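Local coordinates for putative endonuclease/exonuclease/phosphatase family protein (Bacteroides thetaiotaomicron, PDB 3MPR) that probably acts as a metal-dependent nuclease of the DNase I-like endonuclease/exonuclease/phosphatase superfamily, although its substrate is not established, at residues 98-103 with 121-126; 136-141 with 174-179; 209-214 with 279-284. All coordinates share one frame; numbering follows the deposited sequence.

Contacts 1 and 2 are neighbours in one mixed sheet. Their centres are about 9 Å apart, and Ser123 O and Asn140 N, 2.9 Å apart, probably share a hydrogen bond between them. Contact 3 sets the loop segment 209-214 against the residues leading into strand 283-289 of the other large sheet. Its centre is about 16 Å from that of contact 2 and 24 Å from that of contact 1. Contacts 2 and 3 meet where Asp178 OD2 packs 3.2 Å from His280 NE2. This is the metal-site region: the side chains of Asp178 and His280 lie about 4 and 5 Å from that of the magnesium ligand Glu51. The side chain of Ile121 of contact 1 is about 10 Å from that of Glu51. No magnesium is bound in this chain.

Contact 1: 98-103 with 121-126; sequences KGDFWL and ICSWGH
Trp124 lays its indole flat against the backbone of Gly99 on the antiparallel neighbour strand. Gly99 N sits over the centre of the ring system, and Gly99 C is 3.2 Å from Trp124 NE1. With chi1 at 61°, CG of Trp124 stands between its own N and carbonyl carbon, which brings the rings across to the other strand. A beta carbon on Gly99 would collide with Trp124 CZ2, so the glycine suits this place. In the plane of the indole, NE1 donates to a water, with 2.9 Å from Trp124 NE1 to the water O. The water gives a weak bond to Asp100 O. Ile121 holds the other sheet face. Its CD1 lies over one face of the six-membered ring of Trp102, 3.7 Å from Trp102 CZ2, and also touches Asp100 CB. Beside it, Ser123 OG donates to the anti lone pair of Asp100 OD2 at 2.6 Å. On the Trp124 face, Cys122 CB sits over the Phe101 ring. Cys122 SG comes in obliquely, 3.4 Å from Phe101 CZ, a sulfur-aromatic contact. Paired backbone bonds join Gly99 with Trp124 and Phe101 with Cys122. Strand 93-102 is the outermost strand of its sheet within the chain, and strand 121-129 separates it from strand 135-142. Helix 148-164 covers Phe101. On the opposite face, Ile121 meets Val72 and Trp102 meets Pro110, while Trp102 NE1 bonds to Arg74 O and Asp100 OD2 takes a second bond from Val72 N.

Contact 2: 136-141 with 174-179; sequences FLFFNL and ILTGDF
Thr176 meets Asn140 and Phe138 across a pair of parallel strands. Its CB lies 3.8 Å from Asn140 OD1. From CB the two branches part. OG1 donates to Asn140 OD1 at 2.8 Å, arriving above the carbonyl plane, and Thr176 OG1 also lies 3.6 Å from Phe138 CE1. CG2 turns to the Phe138 ring and comes within 3.6 Å of Phe138 CZ. The torsion chi1 of 60° sets OG1 between N and the carbonyl carbon, and so puts CG2 beside the backbone N, facing the ring. Farther back along the ring, Phe138 CE2 lies 3.7 Å from Ile174 CG2. With an alanine in place of Phe138, the methyl groups of Ile174 and Thr176 would probably border a gap in the buried layer next to Val9. Asn140 OD1 has a second donor in Gln50 NE2, and Asn140 ND2 bonds to Thr49 O, so the amide is fixed at both ends. On the other face, Leu141 CD1 sits over the Phe179 ring, 3.7 Å from CE2 of Phe179, a CH-pi contact. Leu175 CD1 packs 3.7 Å from Phe139 CB. Five backbone hydrogen bonds tie the strands, from Leu137 with Ile174 to Leu141 with Asp178. A beta carbon on Gly177 would strike Leu141 O. The strands are the two arms of a beta-alpha-beta unit whose helix is 148-164. Strands 121-129 and 228-232 pair on their outer sides. Strand 5-13 of the second large sheet covers the Phe138 face with Leu7, Val9 and Ser11.

Contact 3: 209-214 with 279-284; sequences ALNGTF and DHFPVK
The carbonyl oxygen of Gly212 is buried against Phe281 with no hydrogen-bond partner in the model. It lies in the plane of the ring, at its edge, 3.4 Å from Phe281 CD2. The next ring atom, Phe281 CE2, is 3.8 Å from Asn211 ND2. The amide and ring planes are 46° apart, so the two groups are not stacked. Asn211 ND2 bonds to Ser221 O, which holds the amide. The one hydrogen bond between the segments runs from Phe281 N to Thr213 O at 2.8 Å. Beyond it, Thr213 CG2 touches Val283 CG2 at 3.6 Å. Thr213 OG1 is bonded to Asp228 OD1 and Ile227 N, which fixes the methyl group toward the valine. Phe214 makes an edge-to-face pair with His280. Its CD1 stands 3.6 Å above the plane of the His280 ring, toward the rim, and the ring planes are 64° apart. CG of Phe214 is anti to its N (chi1 -174°), and this directs the ring to the histidine. Phe214 CD1 also lies 3.2 Å from Asp279 O, which is placed obliquely to the phenyl ring. His280 ND1 donates in its ring plane to Asp279 OD1, which it meets from above the carboxylate. The bond and the phenyl edge together probably limit how the imidazole can turn. Asp279 OD2 also makes a long, weak ion pair with Arg15. Asn211 and Phe281 also pack on Arg249 of the second subunit. His280 also touches Asn13 and Asp228 and lies near the magnesium ligand Glu51. An Asp-His pair just before the last strand is consistent with the active-site histidine loop of DNase I-like nucleases.

Contact 1: 98-103 with 121-126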
loop_
_atom_site.group_PDB
_atom_site.type_symbol
_atom_site.label_atom_id
_atom_site.label_comp_id
_atom_site.label_asym_id
_atom_site.label_seq_id
_atom_site.Cartn_x
_atom_site.Cartn_y
_atom_site.Cartn_z
ATOM N N LYS A 98 24.388 17.548 5.951
ATOM C CA LYS A 98 24.298 16.098 6.115
ATOM C C LYS A 98 25.541 15.580 6.828
ATOM O O LYS A 98 26.596 16.210 6.781
ATOM C CB LYS A 98 24.179 15.414 4.766
ATOM C CG LYS A 98 25.435 15.545 3.914
ATOM C CD LYS A 98 25.312 14.698 2.650
ATOM C CE LYS A 98 26.460 14.981 1.664
ATOM N NZ LYS A 98 26.476 13.949 0.574
ATOM N N GLY A 99 25.429 14.425 7.468
ATOM C CA GLY A 99 26.570 13.864 8.178
ATOM C C GLY A 99 26.358 12.430 8.616
ATOM O O GLY A 99 25.347 11.803 8.286
ATOM N N ASP A 100 27.322 11.910 9.365
ATOM C CA ASP A 100 27.250 10.548 9.897
ATOM C C ASP A 100 28.031 10.544 11.195
ATOM O O ASP A 100 29.021 11.267 11.329
ATOM C CB ASP A 100 27.908 9.541 8.941
ATOM C CG ASP A 100 27.522 9.767 7.489
ATOM O OD1 ASP A 100 28.138 10.644 6.849
ATOM O OD2 ASP A 100 26.607 9.070 6.984
ATOM N N PHE A 101 27.594 9.733 12.144
ATOM C CA PHE A 101 28.361 9.489 13.356
ATOM C C PHE A 101 28.242 8.016 13.741
ATOM O O PHE A 101 27.204 7.387 13.498
ATOM C CB PHE A 101 27.929 10.426 14.505
ATOM C CG PHE A 101 26.454 10.354 14.862
ATOM C CD1 PHE A 101 25.527 11.159 14.219
ATOM C CD2 PHE A 101 26.013 9.525 15.884
ATOM C CE1 PHE A 101 24.178 11.105 14.562
ATOM C CE2 PHE A 101 24.669 9.460 16.226
ATOM C CZ PHE A 101 23.751 10.256 15.563
ATOM N N TRP A 102 29.305 7.459 14.318
ATOM C CA TRP A 102 29.267 6.075 14.785
ATOM C C TRP A 102 28.656 6.002 16.173
ATOM O O TRP A 102 28.769 6.937 16.954
ATOM C CB TRP A 102 30.669 5.438 14.743
ATOM C CG TRP A 102 31.036 5.050 13.340
ATOM C CD1 TRP A 102 30.923 3.816 12.781
ATOM C CD2 TRP A 102 31.495 5.922 12.301
ATOM N NE1 TRP A 102 31.303 3.854 11.465
ATOM C CE2 TRP A 102 31.662 5.137 11.146
ATOM C CE3 TRP A 102 31.796 7.286 12.239
ATOM C CZ2 TRP A 102 32.112 5.672 9.939
ATOM C CZ3 TRP A 102 32.251 7.817 11.038
ATOM C CH2 TRP A 102 32.402 7.012 9.908
ATOM N N LEU A 103 27.972 4.901 16.457
ATOM C CA LEU A 103 27.308 4.736 17.741
ATOM C C LEU A 103 28.329 4.171 18.724
ATOM O O LEU A 103 28.392 2.965 18.957
ATOM C CB LEU A 103 26.092 3.817 17.588
ATOM C CG LEU A 103 25.096 4.319 16.534
ATOM C CD1 LEU A 103 23.944 3.333 16.332
ATOM C CD2 LEU A 103 24.571 5.721 16.904
ATOM N N ILE A 121 26.584 2.702 12.375
ATOM C CA ILE A 121 26.615 4.085 11.942
ATOM C C ILE A 121 25.208 4.669 11.903
ATOM O O ILE A 121 24.243 3.974 11.577
ATOM C CB ILE A 121 27.318 4.215 10.562
ATOM C CG1 ILE A 121 27.746 5.664 10.288
ATOM C CG2 ILE A 121 26.426 3.680 9.428
ATOM C CD1 ILE A 121 28.506 5.845 8.978
ATOM N N CYS A 122 25.100 5.937 12.286
ATOM C CA CYS A 122 23.879 6.701 12.122
ATOM C C CYS A 122 24.171 7.794 11.105
ATOM O O CYS A 122 25.125 8.561 11.268
ATOM C CB CYS A 122 23.437 7.313 13.455
ATOM S SG CYS A 122 22.004 8.386 13.307
ATOM N N SER A 123 23.383 7.832 10.032
ATOM C CA SER A 123 23.508 8.872 9.025
ATOM C C SER A 123 22.310 9.806 9.134
ATOM O O SER A 123 21.210 9.386 9.490
ATOM C CB SER A 123 23.574 8.273 7.616
ATOM O OG SER A 123 24.686 7.412 7.483
ATOM N N TRP A 124 22.516 11.075 8.815
ATOM C CA TRP A 124 21.459 12.045 8.998
ATOM C C TRP A 124 21.542 13.124 7.944
ATOM O O TRP A 124 22.584 13.320 7.297
ATOM C CB TRP A 124 21.547 12.657 10.407
ATOM C CG TRP A 124 22.866 13.377 10.635
ATOM C CD1 TRP A 124 24.028 12.841 11.105
ATOM C CD2 TRP A 124 23.138 14.751 10.350
ATOM N NE1 TRP A 124 25.015 13.810 11.142
ATOM C CE2 TRP A 124 24.483 14.993 10.693
ATOM C CE3 TRP A 124 22.364 15.808 9.857
ATOM C CZ2 TRP A 124 25.077 16.245 10.537
ATOM C CZ3 TRP A 124 22.946 17.049 9.711
ATOM C CH2 TRP A 124 24.296 17.260 10.045
ATOM N N GLY A 125 20.428 13.813 7.760
ATOM C CA GLY A 125 20.389 14.984 6.920
ATOM C C GLY A 125 19.480 16.011 7.560
ATOM O O GLY A 125 18.470 15.662 8.166
ATOM N N HIS A 126 19.869 17.272 7.448
ATOM C CA HIS A 126 19.006 18.407 7.756
ATOM C C HIS A 126 18.368 18.805 6.430
ATOM O O HIS A 126 19.052 19.308 5.536
ATOM C CB HIS A 126 19.880 19.534 8.322
ATOM C CG HIS A 126 19.167 20.827 8.571
ATOM N ND1 HIS A 126 19.744 21.853 9.292
ATOM C CD2 HIS A 126 17.953 21.279 8.177
ATOM C CE1 HIS A 126 18.911 22.879 9.338
ATOM N NE2 HIS A 126 17.820 22.557 8.665
HETATM O O HOH W 1 27.536 13.714 12.578
#

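Contact 2: 136-141 with 174-179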
loop_
_atom_site.group_PDB
_atom_site.type_symbol
_atom_site.label_atom_id
_atom_site.label_comp_id
_atom_site.label_asym_id
_atom_site.label_seq_id
_atom_site.Cartn_x
_atom_site.Cartn_y
_atom_site.Cartn_z
ATOM N N PHE A 136 13.739 20.172 8.844
ATOM C CA PHE A 136 13.686 19.085 9.828
ATOM C C PHE A 136 14.948 18.231 9.739
ATOM O O PHE A 136 15.665 18.274 8.739
ATOM C CB PHE A 136 12.435 18.201 9.620
ATOM C CG PHE A 136 12.393 17.501 8.280
ATOM C CD1 PHE A 136 12.806 16.179 8.148
ATOM C CD2 PHE A 136 11.933 18.168 7.152
ATOM C CE1 PHE A 136 12.768 15.534 6.909
ATOM C CE2 PHE A 136 11.892 17.541 5.923
ATOM C CZ PHE A 136 12.309 16.219 5.795
ATOM N N LEU A 137 15.224 17.478 10.799
ATOM C CA LEU A 137 16.317 16.515 10.800
ATOM C C LEU A 137 15.748 15.127 10.559
ATOM O O LEU A 137 14.684 14.789 11.068
ATOM C CB LEU A 137 17.043 16.517 12.147
ATOM C CG LEU A 137 17.769 17.817 12.500
ATOM C CD1 LEU A 137 18.220 17.805 13.974
ATOM C CD2 LEU A 137 18.952 17.991 11.550
ATOM N N PHE A 138 16.465 14.327 9.779
ATOM C CA PHE A 138 16.087 12.930 9.548
ATOM C C PHE A 138 17.302 12.065 9.878
ATOM O O PHE A 138 18.346 12.215 9.249
ATOM C CB PHE A 138 15.707 12.756 8.074
ATOM C CG PHE A 138 14.983 11.472 7.765
ATOM C CD1 PHE A 138 15.672 10.269 7.682
ATOM C CD2 PHE A 138 13.627 11.480 7.486
ATOM C CE1 PHE A 138 15.006 9.088 7.376
ATOM C CE2 PHE A 138 12.957 10.299 7.175
ATOM C CZ PHE A 138 13.642 9.107 7.127
ATOM N N PHE A 139 17.165 11.174 10.864
ATOM C CA PHE A 139 18.247 10.285 11.284
ATOM C C PHE A 139 17.896 8.859 10.917
ATOM O O PHE A 139 16.728 8.494 10.962
ATOM C CB PHE A 139 18.391 10.318 12.808
ATOM C CG PHE A 139 18.893 11.625 13.353
ATOM C CD1 PHE A 139 18.031 12.672 13.586
ATOM C CD2 PHE A 139 20.236 11.784 13.661
ATOM C CE1 PHE A 139 18.506 13.875 14.110
ATOM C CE2 PHE A 139 20.710 12.973 14.182
ATOM C CZ PHE A 139 19.847 14.013 14.406
ATOM N N ASN A 140 18.906 8.040 10.623
ATOM C CA ASN A 140 18.677 6.645 10.271
ATOM C C ASN A 140 19.833 5.791 10.787
ATOM O O ASN A 140 20.985 6.194 10.685
ATOM C CB ASN A 140 18.536 6.533 8.753
ATOM C CG ASN A 140 18.322 5.118 8.284
ATOM O OD1 ASN A 140 17.484 4.389 8.822
ATOM N ND2 ASN A 140 19.078 4.717 7.262
ATOM N N LEU A 141 19.532 4.626 11.355
ATOM C CA LEU A 141 20.584 3.802 11.946
ATOM C C LEU A 141 20.233 2.319 11.931
ATOM O O LEU A 141 19.125 1.927 11.568
ATOM C CB LEU A 141 20.893 4.255 13.389
ATOM C CG LEU A 141 19.761 4.239 14.434
ATOM C CD1 LEU A 141 19.421 2.818 14.898
ATOM C CD2 LEU A 141 20.144 5.078 15.638
ATOM N N ILE A 174 13.021 13.209 12.794
ATOM C CA ILE A 174 12.454 11.923 12.455
ATOM C C ILE A 174 13.616 10.954 12.536
ATOM O O ILE A 174 14.681 11.234 11.997
ATOM C CB ILE A 174 11.923 11.932 11.017
ATOM C CG1 ILE A 174 10.813 12.984 10.884
ATOM C CG2 ILE A 174 11.484 10.509 10.604
ATOM C CD1 ILE A 174 10.339 13.232 9.437
ATOM N N LEU A 175 13.410 9.829 13.213
ATOM C CA LEU A 175 14.440 8.791 13.382
ATOM C C LEU A 175 13.914 7.439 12.909
ATOM O O LEU A 175 12.918 6.950 13.450
ATOM C CB LEU A 175 14.837 8.683 14.866
ATOM C CG LEU A 175 15.655 7.453 15.299
ATOM C CD1 LEU A 175 17.024 7.441 14.652
ATOM C CD2 LEU A 175 15.777 7.391 16.833
ATOM N N THR A 176 14.558 6.854 11.890
ATOM C CA THR A 176 14.184 5.529 11.381
ATOM C C THR A 176 15.308 4.554 11.660
ATOM O O THR A 176 16.413 4.960 12.003
ATOM C CB THR A 176 13.967 5.542 9.842
ATOM O OG1 THR A 176 15.180 5.937 9.181
ATOM C CG2 THR A 176 12.855 6.513 9.453
ATOM N N GLY A 177 15.057 3.263 11.493
ATOM C CA GLY A 177 16.159 2.328 11.602
ATOM C C GLY A 177 15.733 0.914 11.891
ATOM O O GLY A 177 14.554 0.642 12.112
ATOM N N ASP A 178 16.710 0.017 11.859
ATOM C CA ASP A 178 16.550 -1.344 12.356
ATOM C C ASP A 178 17.168 -1.338 13.748
ATOM O O ASP A 178 18.382 -1.177 13.901
ATOM C CB ASP A 178 17.277 -2.319 11.437
ATOM C CG ASP A 178 17.211 -3.774 11.924
ATOM O OD1 ASP A 178 16.860 -4.016 13.093
ATOM O OD2 ASP A 178 17.542 -4.676 11.127
ATOM N N PHE A 179 16.326 -1.484 14.762
ATOM C CA PHE A 179 16.774 -1.383 16.150
ATOM C C PHE A 179 17.094 -2.742 16.771
ATOM O O PHE A 179 17.470 -2.824 17.941
ATOM C CB PHE A 179 15.766 -0.579 16.976
ATOM C CG PHE A 179 15.653 0.847 16.530
ATOM C CD1 PHE A 179 14.892 1.181 15.411
ATOM C CD2 PHE A 179 16.345 1.849 17.194
ATOM C CE1 PHE A 179 14.812 2.502 14.980
ATOM C CE2 PHE A 179 16.273 3.168 16.773
ATOM C CZ PHE A 179 15.501 3.499 15.665
#

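Contact 3: 209-214 with 279-284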
loop_
_atom_site.group_PDB
_atom_site.type_symbol
_atom_site.label_atom_id
_atom_site.label_comp_id
_atom_site.label_asym_id
_atom_site.label_seq_id
_atom_site.Cartn_x
_atom_site.Cartn_y
_atom_site.Cartn_z
ATOM N N ALA A 209 -1.577 -2.602 10.638
ATOM C CA ALA A 209 -0.459 -3.417 11.097
ATOM C C ALA A 209 -0.832 -4.890 11.110
ATOM O O ALA A 209 -1.200 -5.422 12.145
ATOM C CB ALA A 209 -0.022 -2.973 12.488
ATOM N N LEU A 210 -0.737 -5.528 9.948
ATOM C CA LEU A 210 -1.132 -6.922 9.796
ATOM C C LEU A 210 -0.001 -7.835 10.190
ATOM O O LEU A 210 -0.150 -9.052 10.175
ATOM C CB LEU A 210 -1.545 -7.207 8.355
ATOM C CG LEU A 210 -2.709 -6.337 7.864
ATOM C CD1 LEU A 210 -2.978 -6.644 6.400
ATOM C CD2 LEU A 210 -3.932 -6.599 8.703
ATOM N N ASN A 211 1.133 -7.236 10.545
ATOM C CA ASN A 211 2.295 -7.996 10.966
ATOM C C ASN A 211 3.264 -7.074 11.702
ATOM O O ASN A 211 3.115 -5.842 11.667
ATOM C CB ASN A 211 2.991 -8.616 9.749
ATOM C CG ASN A 211 3.494 -10.027 10.018
ATOM O OD1 ASN A 211 4.105 -10.285 11.050
ATOM N ND2 ASN A 211 3.224 -10.954 9.086
ATOM N N GLY A 212 4.240 -7.676 12.371
ATOM C CA GLY A 212 5.392 -6.952 12.881
ATOM C C GLY A 212 6.354 -6.705 11.735
ATOM O O GLY A 212 5.984 -6.859 10.570
ATOM N N THR A 213 7.598 -6.344 12.040
ATOM C CA THR A 213 8.457 -5.835 10.982
ATOM C C THR A 213 9.521 -6.797 10.453
ATOM O O THR A 213 9.989 -6.624 9.333
ATOM C CB THR A 213 9.103 -4.494 11.371
ATOM O OG1 THR A 213 10.035 -4.701 12.441
ATOM C CG2 THR A 213 8.017 -3.508 11.805
ATOM N N PHE A 214 9.899 -7.807 11.231
ATOM C CA PHE A 214 10.830 -8.822 10.718
ATOM C C PHE A 214 10.077 -10.036 10.172
ATOM O O PHE A 214 9.130 -10.513 10.799
ATOM C CB PHE A 214 11.805 -9.251 11.824
ATOM C CG PHE A 214 12.902 -10.191 11.346
ATOM C CD1 PHE A 214 13.761 -9.819 10.327
ATOM C CD2 PHE A 214 13.076 -11.433 11.943
ATOM C CE1 PHE A 214 14.766 -10.678 9.891
ATOM C CE2 PHE A 214 14.080 -12.293 11.518
ATOM C CZ PHE A 214 14.918 -11.917 10.493
ATOM N N ASP A 279 13.884 -9.191 3.955
ATOM C CA ASP A 279 13.552 -9.982 5.136
ATOM C C ASP A 279 12.951 -9.141 6.266
ATOM O O ASP A 279 12.643 -9.655 7.347
ATOM C CB ASP A 279 14.712 -10.882 5.597
ATOM C CG ASP A 279 15.882 -10.108 6.154
ATOM O OD1 ASP A 279 15.995 -8.896 5.874
ATOM O OD2 ASP A 279 16.695 -10.728 6.874
ATOM N N HIS A 280 12.757 -7.849 6.003
ATOM C CA HIS A 280 11.848 -7.047 6.823
ATOM C C HIS A 280 10.699 -6.554 5.941
ATOM O O HIS A 280 10.797 -6.564 4.708
ATOM C CB HIS A 280 12.552 -5.820 7.401
ATOM C CG HIS A 280 13.652 -6.135 8.369
ATOM N ND1 HIS A 280 14.778 -6.855 8.021
ATOM C CD2 HIS A 280 13.814 -5.786 9.665
ATOM C CE1 HIS A 280 15.578 -6.948 9.072
ATOM N NE2 HIS A 280 15.017 -6.305 10.081
ATOM N N PHE A 281 9.625 -6.100 6.576
ATOM C CA PHE A 281 8.614 -5.318 5.870
ATOM C C PHE A 281 8.935 -3.842 6.040
ATOM O O PHE A 281 9.383 -3.443 7.101
ATOM C CB PHE A 281 7.230 -5.586 6.445
ATOM C CG PHE A 281 6.769 -7.004 6.265
ATOM C CD1 PHE A 281 6.720 -7.568 5.005
ATOM C CD2 PHE A 281 6.380 -7.766 7.351
ATOM C CE1 PHE A 281 6.300 -8.868 4.828
ATOM C CE2 PHE A 281 5.960 -9.075 7.177
ATOM C CZ PHE A 281 5.925 -9.620 5.914
ATOM N N PRO A 282 8.675 -3.022 5.003
ATOM C CA PRO A 282 8.829 -1.574 5.194
ATOM C C PRO A 282 7.795 -1.029 6.170
ATOM O O PRO A 282 6.666 -1.504 6.221
ATOM C CB PRO A 282 8.574 -0.997 3.799
ATOM C CG PRO A 282 7.804 -2.024 3.080
ATOM C CD PRO A 282 8.209 -3.364 3.646
ATOM N N VAL A 283 8.195 -0.033 6.950
ATOM C CA VAL A 283 7.259 0.685 7.785
ATOM C C VAL A 283 7.027 2.039 7.119
ATOM O O VAL A 283 7.977 2.768 6.856
ATOM C CB VAL A 283 7.829 0.917 9.200
ATOM C CG1 VAL A 283 6.932 1.869 9.988
ATOM C CG2 VAL A 283 8.009 -0.416 9.948
ATOM N N LYS A 284 5.772 2.363 6.830
ATOM C CA LYS A 284 5.456 3.612 6.144
ATOM C C LYS A 284 4.627 4.499 7.065
ATOM O O LYS A 284 3.600 4.066 7.593
ATOM C CB LYS A 284 4.696 3.336 4.837
ATOM C CG LYS A 284 4.101 4.581 4.211
ATOM C CD LYS A 284 3.284 4.274 2.968
ATOM C CE LYS A 284 2.348 5.440 2.628
ATOM N NZ LYS A 284 1.730 5.300 1.256
#